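Local coordinates for putative uncharacterized protein (Chaetomium thermophilum, PDB 4X2H) that is of uncharacterised function but, as an NTF2-fold domain bound to another protein chain, probably acts through protein-protein association, perhaps in nuclear transport, at residues R82-D93 with L125-S136; H41-G50 with I175-Y183. All blocks are in the same frame, centred on the assembly; numbering follows the deposited sequence.

The two contacts show how one sheet can be built from strands far apart in sequence. Contact 1 lies inside the loop that contact 2 closes: residues 41-50 come first, then 82-93 and 125-136, and finally 175-183. Their centres are about 17 Å apart within a mixed sheet, where strand 145-157 separates strand 122-135 from strand 173-182. Contact 1 is an antiparallel pair reaching the sheet's outer strand 83-96, whereas contact 2 is a parallel pair near the opposite border. The tyrosines Tyr87 and Tyr180 meet through their hydroxyls, probably by a hydrogen bond, on the helix-covered side. Both contacts also reach the partner protein, consistent with a sheet used for association.

Contact 1 (R82-D93 with L125-S136); sequences RKPVRYDVDCFD and LTVSGSVYFGAS
Arg86 lays its guanidinium flat on the ring of Tyr132, with centres 4.6 Å apart and planes at 19°. Its CG stands anti to the backbone N (chi1 -170°), and a bend at chi3 brings NH2 over the ring near CD2. Asp88 fixes the rotation of this group: the arginine grips the Asp88 carboxylate side-on, NE to OD1 and NH2 to OD2, the latter at 2.8 Å, in a salt bridge. A water joins Asp88 OD2 to Tyr132 OH, and Arg86 NH1 reaches Ser139 O. At the sheet corner Arg82 NH1 gives Gly134 O a bond of 2.8 Å, lying in the guanidinium plane and nearly along the C=O axis. With an alanine here Gly134 O would probably lose this donor, and the chain from Gly134 to Ser136 would lose the cover of the arginine's methylenes.

Apolar contacts occupy the other face. Val131 puts CG1 over the Tyr87 ring, 3.9 Å from its centroid, while CG2 comes to 3.4 Å from CE2. Val85 stands alongside, its CG1 3.8 Å from Val131 CG1 and its CG2 beside the Phe133 ring.

The register of the antiparallel ladder shifts by one residue at a classic beta bulge, in which Ser128 O accepts from Asp90 N at 2.9 Å and Cys91 N at 3.1 Å. A CB on neighbouring Gly129 would collide with Asp88 O.

The partner protein's chain packs on Asp90 and Cys91 and hydrogen-bonds the Asp93 carboxylate; Cys91 has been seen in an interchain disulfide. Helix 3-20 covers Val89 and Val127 through Tyr16, helix 56-66 packs on Val85 and Tyr87, and strand 145-157 continues the sheet on the far side of residues 125-131.

Contact 2 (H41-G50 with I175-Y183); sequences HPPADITING and IASHKYRAY
The guanidinium of Arg181 turns one face to the peptide joining Asn49 and Gly50, CZ lying 3.5 Å from Asn49 C. Its NE pairs with an acidic side chain of the partner protein. The His178 ring stacks on Phe153 and meets Trp59 edge-to-face, and Asp151 and Tyr29 take up its two nitrogens. At the edge of the His41 ring, ND1 bonds Pro42 O in the ring plane. Ile48 CD1 lies 4.1 Å from His178 CE1 and its CG2 3.9 Å from Tyr180 CD1, both oblique to the rings, while CD1 packs on Tyr180 CB at 3.6 Å.

Backbone bonds alternate in parallel fashion from Asp45 to Asn49. Where the ladder ends, the Asn49 side chain extends it: OD1 receives Ala182 N at 2.9 Å, in the carbonyl plane and on a lone pair. On the face that carries Asp45, Thr47 and Lys179, one water lies among Asp45 OD1, Thr47 OG1, His178 O and Lys179 NZ, and accepts from the lysine. Asp45 OD1 also meets a basic, and Lys179 NZ a polar, side chain of the partner protein.

Such a parallel pairing of an early strand with the C-terminal one, in a sheet otherwise antiparallel and packed against helix 56-66, fits the NTF2 fold.

Contact 1 (R82-D93 with L125-S136)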
loop_
_atom_site.group_PDB
_atom_site.type_symbol
_atom_site.label_atom_id
_atom_site.label_comp_id
_atom_site.label_asym_id
_atom_site.label_seq_id
_atom_site.Cartn_x
_atom_site.Cartn_y
_atom_site.Cartn_z
ATOM N N ARG B 82 13.030 -0.650 29.393
ATOM C CA ARG B 82 12.998 -0.530 27.938
ATOM C C ARG B 82 12.110 -1.598 27.322
ATOM O O ARG B 82 12.126 -2.756 27.734
ATOM C CB ARG B 82 14.404 -0.633 27.344
ATOM C CG ARG B 82 15.382 0.391 27.883
ATOM C CD ARG B 82 14.857 1.811 27.738
ATOM N NE ARG B 82 15.858 2.786 28.164
ATOM C CZ ARG B 82 16.742 3.363 27.359
ATOM N NH1 ARG B 82 16.767 3.081 26.060
ATOM N NH2 ARG B 82 17.614 4.232 27.855
ATOM N N LYS B 83 11.331 -1.180 26.334
ATOM C CA LYS B 83 10.515 -2.092 25.542
ATOM C C LYS B 83 11.345 -2.550 24.347
ATOM O O LYS B 83 11.887 -1.710 23.629
ATOM C CB LYS B 83 9.236 -1.397 25.091
ATOM C CG LYS B 83 8.245 -2.288 24.358
ATOM C CD LYS B 83 6.924 -1.555 24.170
ATOM C CE LYS B 83 5.988 -2.300 23.230
ATOM N NZ LYS B 83 5.819 -3.725 23.608
ATOM N N PRO B 84 11.462 -3.877 24.134
ATOM C CA PRO B 84 12.300 -4.365 23.033
ATOM C C PRO B 84 11.946 -3.786 21.664
ATOM O O PRO B 84 12.838 -3.282 20.985
ATOM C CB PRO B 84 12.059 -5.874 23.068
ATOM C CG PRO B 84 11.807 -6.162 24.498
ATOM C CD PRO B 84 11.004 -4.986 24.991
ATOM N N VAL B 85 10.677 -3.857 21.272
ATOM C CA VAL B 85 10.246 -3.383 19.953
ATOM C C VAL B 85 8.909 -2.668 20.049
ATOM O O VAL B 85 7.992 -3.160 20.695
ATOM C CB VAL B 85 10.108 -4.544 18.939
ATOM C CG1 VAL B 85 9.723 -4.012 17.563
ATOM C CG2 VAL B 85 11.396 -5.350 18.854
ATOM N N ARG B 86 8.796 -1.517 19.394
ATOM C CA ARG B 86 7.535 -0.781 19.364
ATOM C C ARG B 86 7.295 -0.191 17.985
ATOM O O ARG B 86 8.152 0.507 17.447
ATOM C CB ARG B 86 7.522 0.335 20.413
ATOM C CG ARG B 86 6.145 0.978 20.591
ATOM C CD ARG B 86 6.173 2.150 21.561
ATOM N NE ARG B 86 6.490 3.433 20.920
ATOM C CZ ARG B 86 7.532 4.208 21.226
ATOM N NH1 ARG B 86 8.408 3.850 22.157
ATOM N NH2 ARG B 86 7.707 5.357 20.586
ATOM N N TYR B 87 6.124 -0.489 17.418
ATOM C CA TYR B 87 5.697 0.107 16.160
ATOM C C TYR B 87 4.791 1.304 16.400
ATOM O O TYR B 87 3.793 1.203 17.114
ATOM C CB TYR B 87 4.969 -0.929 15.295
ATOM C CG TYR B 87 5.883 -1.990 14.731
ATOM C CD1 TYR B 87 6.272 -3.081 15.497
ATOM C CD2 TYR B 87 6.359 -1.901 13.432
ATOM C CE1 TYR B 87 7.112 -4.050 14.978
ATOM C CE2 TYR B 87 7.195 -2.862 12.911
ATOM C CZ TYR B 87 7.570 -3.933 13.688
ATOM O OH TYR B 87 8.406 -4.895 13.174
ATOM N N ASP B 88 5.140 2.431 15.788
ATOM C CA ASP B 88 4.338 3.649 15.841
ATOM C C ASP B 88 3.846 3.974 14.446
ATOM O O ASP B 88 4.653 4.224 13.558
ATOM C CB ASP B 88 5.154 4.830 16.379
ATOM C CG ASP B 88 5.365 4.776 17.880
ATOM O OD1 ASP B 88 4.980 3.772 18.514
ATOM O OD2 ASP B 88 5.934 5.748 18.425
ATOM N N VAL B 89 2.529 3.963 14.249
ATOM C CA VAL B 89 1.957 4.281 12.949
ATOM C C VAL B 89 1.853 5.792 12.776
ATOM O O VAL B 89 1.314 6.486 13.640
ATOM C CB VAL B 89 0.561 3.645 12.775
ATOM C CG1 VAL B 89 -0.052 4.049 11.446
ATOM C CG2 VAL B 89 0.659 2.138 12.880
ATOM N N ASP B 90 2.366 6.287 11.654
ATOM C CA ASP B 90 2.364 7.717 11.359
ATOM C C ASP B 90 1.304 8.078 10.328
ATOM O O ASP B 90 0.754 9.177 10.351
ATOM C CB ASP B 90 3.740 8.160 10.855
ATOM C CG ASP B 90 4.770 8.253 11.967
ATOM O OD1 ASP B 90 4.408 8.648 13.094
ATOM O OD2 ASP B 90 5.951 7.936 11.708
ATOM N N CYS B 91 1.023 7.156 9.415
ATOM C CA CYS B 91 -0.005 7.393 8.410
ATOM C C CYS B 91 -0.443 6.103 7.747
ATOM O O CYS B 91 0.281 5.109 7.753
ATOM C CB CYS B 91 0.497 8.373 7.344
ATOM S SG CYS B 91 1.893 7.773 6.350
ATOM N N PHE B 92 -1.648 6.122 7.196
ATOM C CA PHE B 92 -2.082 5.051 6.316
ATOM C C PHE B 92 -3.055 5.586 5.286
ATOM O O PHE B 92 -3.627 6.666 5.449
ATOM C CB PHE B 92 -2.712 3.898 7.108
ATOM C CG PHE B 92 -3.947 4.282 7.871
ATOM C CD1 PHE B 92 -3.853 4.798 9.155
ATOM C CD2 PHE B 92 -5.204 4.111 7.312
ATOM C CE1 PHE B 92 -4.987 5.143 9.862
ATOM C CE2 PHE B 92 -6.344 4.457 8.016
ATOM C CZ PHE B 92 -6.235 4.971 9.293
ATOM N N ASP B 93 -3.227 4.819 4.218
ATOM C CA ASP B 93 -4.086 5.202 3.111
ATOM C C ASP B 93 -4.658 3.935 2.505
ATOM O O ASP B 93 -3.965 2.920 2.418
ATOM C CB ASP B 93 -3.306 6.001 2.066
ATOM C CG ASP B 93 -4.162 6.421 0.889
ATOM O OD1 ASP B 93 -4.781 7.505 0.961
ATOM O OD2 ASP B 93 -4.207 5.676 -0.112
ATOM N N LEU B 125 -4.081 -1.378 1.078
ATOM C CA LEU B 125 -3.766 -0.556 2.240
ATOM C C LEU B 125 -2.266 -0.343 2.345
ATOM O O LEU B 125 -1.506 -1.300 2.255
ATOM C CB LEU B 125 -4.293 -1.224 3.514
ATOM C CG LEU B 125 -3.868 -0.627 4.858
ATOM C CD1 LEU B 125 -4.479 0.749 5.054
ATOM C CD2 LEU B 125 -4.254 -1.563 5.994
ATOM N N THR B 126 -1.845 0.904 2.523
ATOM C CA THR B 126 -0.442 1.202 2.799
ATOM C C THR B 126 -0.331 1.880 4.161
ATOM O O THR B 126 -1.156 2.726 4.514
ATOM C CB THR B 126 0.190 2.089 1.702
ATOM O OG1 THR B 126 1.565 2.331 2.016
ATOM C CG2 THR B 126 -0.541 3.417 1.569
ATOM N N VAL B 127 0.680 1.480 4.925
ATOM C CA VAL B 127 0.889 1.982 6.278
ATOM C C VAL B 127 2.351 2.314 6.443
ATOM O O VAL B 127 3.213 1.541 6.032
ATOM C CB VAL B 127 0.488 0.958 7.357
ATOM C CG1 VAL B 127 0.626 1.569 8.745
ATOM C CG2 VAL B 127 -0.934 0.448 7.124
ATOM N N SER B 128 2.634 3.456 7.055
ATOM C CA SER B 128 4.011 3.852 7.296
ATOM C C SER B 128 4.170 4.395 8.705
ATOM O O SER B 128 3.225 4.913 9.301
ATOM C CB SER B 128 4.461 4.890 6.266
ATOM O OG SER B 128 4.494 4.319 4.966
ATOM N N GLY B 129 5.375 4.253 9.239
ATOM C CA GLY B 129 5.652 4.710 10.583
ATOM C C GLY B 129 7.068 4.369 10.981
ATOM O O GLY B 129 7.924 4.167 10.119
ATOM N N SER B 130 7.307 4.297 12.286
ATOM C CA SER B 130 8.629 3.990 12.807
ATOM C C SER B 130 8.603 2.729 13.656
ATOM O O SER B 130 7.581 2.388 14.263
ATOM C CB SER B 130 9.165 5.159 13.634
ATOM O OG SER B 130 9.261 6.343 12.856
ATOM N N VAL B 131 9.737 2.040 13.676
ATOM C CA VAL B 131 9.968 0.925 14.583
ATOM C C VAL B 131 11.046 1.345 15.564
ATOM O O VAL B 131 12.153 1.686 15.151
ATOM C CB VAL B 131 10.441 -0.347 13.861
ATOM C CG1 VAL B 131 10.269 -1.559 14.772
ATOM C CG2 VAL B 131 9.714 -0.541 12.548
ATOM N N TYR B 132 10.731 1.317 16.852
ATOM C CA TYR B 132 11.702 1.675 17.881
ATOM C C TYR B 132 12.215 0.443 18.603
ATOM O O TYR B 132 11.437 -0.331 19.155
ATOM C CB TYR B 132 11.086 2.644 18.888
ATOM C CG TYR B 132 10.721 3.974 18.282
ATOM C CD1 TYR B 132 11.643 5.007 18.225
ATOM C CD2 TYR B 132 9.458 4.194 17.757
ATOM C CE1 TYR B 132 11.318 6.225 17.662
ATOM C CE2 TYR B 132 9.123 5.410 17.194
ATOM C CZ TYR B 132 10.057 6.421 17.150
ATOM O OH TYR B 132 9.726 7.633 16.591
ATOM N N PHE B 133 13.532 0.273 18.589
ATOM C CA PHE B 133 14.178 -0.816 19.312
ATOM C C PHE B 133 14.828 -0.307 20.588
ATOM O O PHE B 133 15.669 0.590 20.546
ATOM C CB PHE B 133 15.218 -1.491 18.426
ATOM C CG PHE B 133 14.632 -2.153 17.221
ATOM C CD1 PHE B 133 14.334 -1.419 16.086
ATOM C CD2 PHE B 133 14.360 -3.509 17.229
ATOM C CE1 PHE B 133 13.782 -2.038 14.966
ATOM C CE2 PHE B 133 13.813 -4.126 16.117
ATOM C CZ PHE B 133 13.522 -3.383 14.991
ATOM N N GLY B 134 14.426 -0.871 21.722
ATOM C CA GLY B 134 15.064 -0.572 22.995
ATOM C C GLY B 134 14.709 0.780 23.587
ATOM O O GLY B 134 15.444 1.307 24.425
ATOM N N ALA B 135 13.586 1.345 23.159
ATOM C CA ALA B 135 13.120 2.623 23.680
ATOM C C ALA B 135 12.247 2.431 24.914
ATOM O O ALA B 135 11.632 1.376 25.097
ATOM C CB ALA B 135 12.347 3.379 22.611
ATOM N N SER B 136 12.194 3.454 25.759
ATOM C CA SER B 136 11.221 3.484 26.839
ATOM C C SER B 136 9.832 3.444 26.198
ATOM O O SER B 136 9.659 3.948 25.088
ATOM C CB SER B 136 11.396 4.726 27.710
ATOM O OG SER B 136 12.712 4.792 28.233
HETATM O O HOH W 1 11.234 0.086 21.830
HETATM O O HOH W 2 9.145 1.465 23.238
HETATM O O HOH W 3 6.937 7.886 16.419
HETATM O O HOH W 4 7.374 8.037 13.669
#

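Contact 2 (H41-G50 with I175-Y183)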
loop_
_atom_site.group_PDB
_atom_site.type_symbol
_atom_site.label_atom_id
_atom_site.label_comp_id
_atom_site.label_asym_id
_atom_site.label_seq_id
_atom_site.Cartn_x
_atom_site.Cartn_y
_atom_site.Cartn_z
ATOM N N HIS B 41 -8.876 -20.762 -1.319
ATOM C CA HIS B 41 -8.094 -19.542 -1.465
ATOM C C HIS B 41 -6.617 -19.892 -1.322
ATOM O O HIS B 41 -6.255 -20.707 -0.474
ATOM C CB HIS B 41 -8.500 -18.496 -0.426
ATOM C CG HIS B 41 -8.043 -17.107 -0.755
ATOM N ND1 HIS B 41 -6.731 -16.707 -0.640
ATOM C CD2 HIS B 41 -8.729 -16.028 -1.202
ATOM C CE1 HIS B 41 -6.626 -15.440 -1.001
ATOM N NE2 HIS B 41 -7.824 -15.004 -1.345
ATOM N N PRO B 42 -5.757 -19.302 -2.160
ATOM C CA PRO B 42 -4.335 -19.587 -1.956
ATOM C C PRO B 42 -3.856 -19.041 -0.615
ATOM O O PRO B 42 -4.514 -18.168 -0.052
ATOM C CB PRO B 42 -3.654 -18.870 -3.128
ATOM C CG PRO B 42 -4.636 -17.852 -3.591
ATOM C CD PRO B 42 -5.988 -18.429 -3.323
ATOM N N PRO B 43 -2.735 -19.562 -0.099
ATOM C CA PRO B 43 -2.174 -19.013 1.139
ATOM C C PRO B 43 -1.917 -17.524 0.989
ATOM O O PRO B 43 -1.675 -17.069 -0.130
ATOM C CB PRO B 43 -0.867 -19.791 1.316
ATOM C CG PRO B 43 -1.021 -21.015 0.475
ATOM C CD PRO B 43 -1.890 -20.625 -0.665
ATOM N N ALA B 44 -1.984 -16.771 2.084
ATOM C CA ALA B 44 -1.679 -15.353 2.015
ATOM C C ALA B 44 -0.270 -15.213 1.460
ATOM O O ALA B 44 0.605 -16.011 1.795
ATOM C CB ALA B 44 -1.799 -14.699 3.385
ATOM N N ASP B 45 -0.069 -14.238 0.578
ATOM C CA ASP B 45 1.245 -13.985 0.007
ATOM C C ASP B 45 1.971 -12.975 0.887
ATOM O O ASP B 45 1.608 -11.803 0.918
ATOM C CB ASP B 45 1.134 -13.472 -1.426
ATOM C CG ASP B 45 2.474 -13.426 -2.127
ATOM O OD1 ASP B 45 3.317 -12.588 -1.740
ATOM O OD2 ASP B 45 2.685 -14.228 -3.062
ATOM N N ILE B 46 2.995 -13.444 1.593
ATOM C CA ILE B 46 3.688 -12.642 2.599
ATOM C C ILE B 46 5.164 -12.479 2.245
ATOM O O ILE B 46 5.878 -13.463 2.056
ATOM C CB ILE B 46 3.580 -13.275 4.000
ATOM C CG1 ILE B 46 2.109 -13.507 4.370
ATOM C CG2 ILE B 46 4.244 -12.391 5.043
ATOM C CD1 ILE B 46 1.917 -14.340 5.622
ATOM N N THR B 47 5.607 -11.229 2.165
ATOM C CA THR B 47 7.015 -10.909 1.935
ATOM C C THR B 47 7.481 -10.002 3.060
ATOM O O THR B 47 6.910 -8.940 3.277
ATOM C CB THR B 47 7.236 -10.218 0.576
ATOM O OG1 THR B 47 6.520 -10.927 -0.444
ATOM C CG2 THR B 47 8.718 -10.185 0.225
ATOM N N ILE B 48 8.516 -10.431 3.779
ATOM C CA ILE B 48 9.036 -9.682 4.919
ATOM C C ILE B 48 10.469 -9.258 4.626
ATOM O O ILE B 48 11.379 -10.089 4.633
ATOM C CB ILE B 48 8.996 -10.518 6.218
ATOM C CG1 ILE B 48 7.577 -11.033 6.496
ATOM C CG2 ILE B 48 9.522 -9.707 7.400
ATOM C CD1 ILE B 48 6.522 -9.943 6.657
ATOM N N ASN B 49 10.659 -7.965 4.371
ATOM C CA ASN B 49 11.962 -7.425 3.996
ATOM C C ASN B 49 12.564 -8.232 2.849
ATOM O O ASN B 49 13.763 -8.490 2.821
ATOM C CB ASN B 49 12.911 -7.407 5.197
ATOM C CG ASN B 49 12.813 -6.128 6.007
ATOM O OD1 ASN B 49 12.195 -5.154 5.585
ATOM N ND2 ASN B 49 13.447 -6.118 7.166
ATOM N N GLY B 50 11.711 -8.643 1.915
ATOM C CA GLY B 50 12.162 -9.316 0.710
ATOM C C GLY B 50 12.244 -10.826 0.823
ATOM O O GLY B 50 12.576 -11.504 -0.149
ATOM N N ILE B 175 -6.258 -10.381 5.582
ATOM C CA ILE B 175 -5.089 -10.131 4.752
ATOM C C ILE B 175 -4.880 -11.247 3.738
ATOM O O ILE B 175 -4.645 -12.403 4.107
ATOM C CB ILE B 175 -3.812 -10.003 5.589
ATOM C CG1 ILE B 175 -3.978 -8.942 6.677
ATOM C CG2 ILE B 175 -2.622 -9.667 4.697
ATOM C CD1 ILE B 175 -2.966 -9.072 7.779
ATOM N N ALA B 176 -4.945 -10.881 2.467
ATOM C CA ALA B 176 -4.679 -11.806 1.365
ATOM C C ALA B 176 -3.238 -11.683 0.885
ATOM O O ALA B 176 -2.638 -12.662 0.440
ATOM C CB ALA B 176 -5.630 -11.544 0.221
ATOM N N SER B 177 -2.707 -10.467 0.955
ATOM C CA SER B 177 -1.306 -10.192 0.628
ATOM C C SER B 177 -0.743 -9.199 1.625
ATOM O O SER B 177 -1.468 -8.343 2.136
ATOM C CB SER B 177 -1.149 -9.635 -0.792
ATOM O OG SER B 177 -1.478 -10.593 -1.777
ATOM N N HIS B 178 0.557 -9.306 1.876
ATOM C CA HIS B 178 1.232 -8.464 2.842
ATOM C C HIS B 178 2.691 -8.338 2.450
ATOM O O HIS B 178 3.364 -9.348 2.268
ATOM C CB HIS B 178 1.103 -9.053 4.248
ATOM C CG HIS B 178 1.880 -8.318 5.295
ATOM N ND1 HIS B 178 2.251 -8.904 6.484
ATOM C CD2 HIS B 178 2.348 -7.048 5.340
ATOM C CE1 HIS B 178 2.918 -8.029 7.218
ATOM N NE2 HIS B 178 2.992 -6.896 6.545
ATOM N N LYS B 179 3.159 -7.103 2.292
ATOM C CA LYS B 179 4.581 -6.834 2.131
ATOM C C LYS B 179 5.047 -5.881 3.213
ATOM O O LYS B 179 4.478 -4.805 3.400
ATOM C CB LYS B 179 4.900 -6.234 0.765
ATOM C CG LYS B 179 4.411 -7.041 -0.409
ATOM C CD LYS B 179 4.745 -6.324 -1.705
ATOM C CE LYS B 179 4.340 -7.133 -2.919
ATOM N NZ LYS B 179 4.968 -8.481 -2.916
ATOM N N TYR B 180 6.102 -6.290 3.903
ATOM C CA TYR B 180 6.694 -5.502 4.971
ATOM C C TYR B 180 8.084 -5.055 4.569
ATOM O O TYR B 180 8.866 -5.846 4.043
ATOM C CB TYR B 180 6.746 -6.324 6.254
ATOM C CG TYR B 180 7.487 -5.685 7.403
ATOM C CD1 TYR B 180 8.859 -5.838 7.537
ATOM C CD2 TYR B 180 6.810 -4.959 8.368
ATOM C CE1 TYR B 180 9.537 -5.274 8.597
ATOM C CE2 TYR B 180 7.478 -4.391 9.434
ATOM C CZ TYR B 180 8.838 -4.549 9.543
ATOM O OH TYR B 180 9.496 -3.983 10.609
ATOM N N ARG B 181 8.372 -3.781 4.813
ATOM C CA ARG B 181 9.706 -3.231 4.626
ATOM C C ARG B 181 10.063 -2.335 5.794
ATOM O O ARG B 181 9.266 -1.498 6.214
ATOM C CB ARG B 181 9.804 -2.443 3.320
ATOM C CG ARG B 181 10.031 -3.305 2.093
ATOM C CD ARG B 181 11.475 -3.809 2.046
ATOM N NE ARG B 181 11.702 -4.736 0.944
ATOM C CZ ARG B 181 12.818 -5.438 0.781
ATOM N NH1 ARG B 181 13.814 -5.321 1.654
ATOM N NH2 ARG B 181 12.943 -6.256 -0.254
ATOM N N ALA B 182 11.268 -2.525 6.316
ATOM C CA ALA B 182 11.796 -1.668 7.357
ATOM C C ALA B 182 13.275 -1.451 7.086
ATOM O O ALA B 182 13.967 -2.363 6.636
ATOM C CB ALA B 182 11.569 -2.279 8.729
ATOM N N TYR B 183 13.750 -0.236 7.335
ATOM C CA TYR B 183 15.142 0.102 7.061
ATOM C C TYR B 183 15.547 1.346 7.833
ATOM O O TYR B 183 14.690 2.043 8.378
ATOM C CB TYR B 183 15.353 0.315 5.562
ATOM C CG TYR B 183 14.276 1.159 4.919
ATOM C CD1 TYR B 183 14.335 2.543 4.957
ATOM C CD2 TYR B 183 13.190 0.567 4.284
ATOM C CE1 TYR B 183 13.347 3.315 4.376
ATOM C CE2 TYR B 183 12.203 1.329 3.700
ATOM C CZ TYR B 183 12.284 2.701 3.747
ATOM O OH TYR B 183 11.295 3.461 3.165
ATOM O OXT TYR B 183 16.736 1.674 7.930
HETATM O O HOH W 5 -2.999 -14.989 -1.210
HETATM O O HOH W 6 3.810 -10.364 -0.573
HETATM O O HOH W 7 9.076 -7.256 1.571
#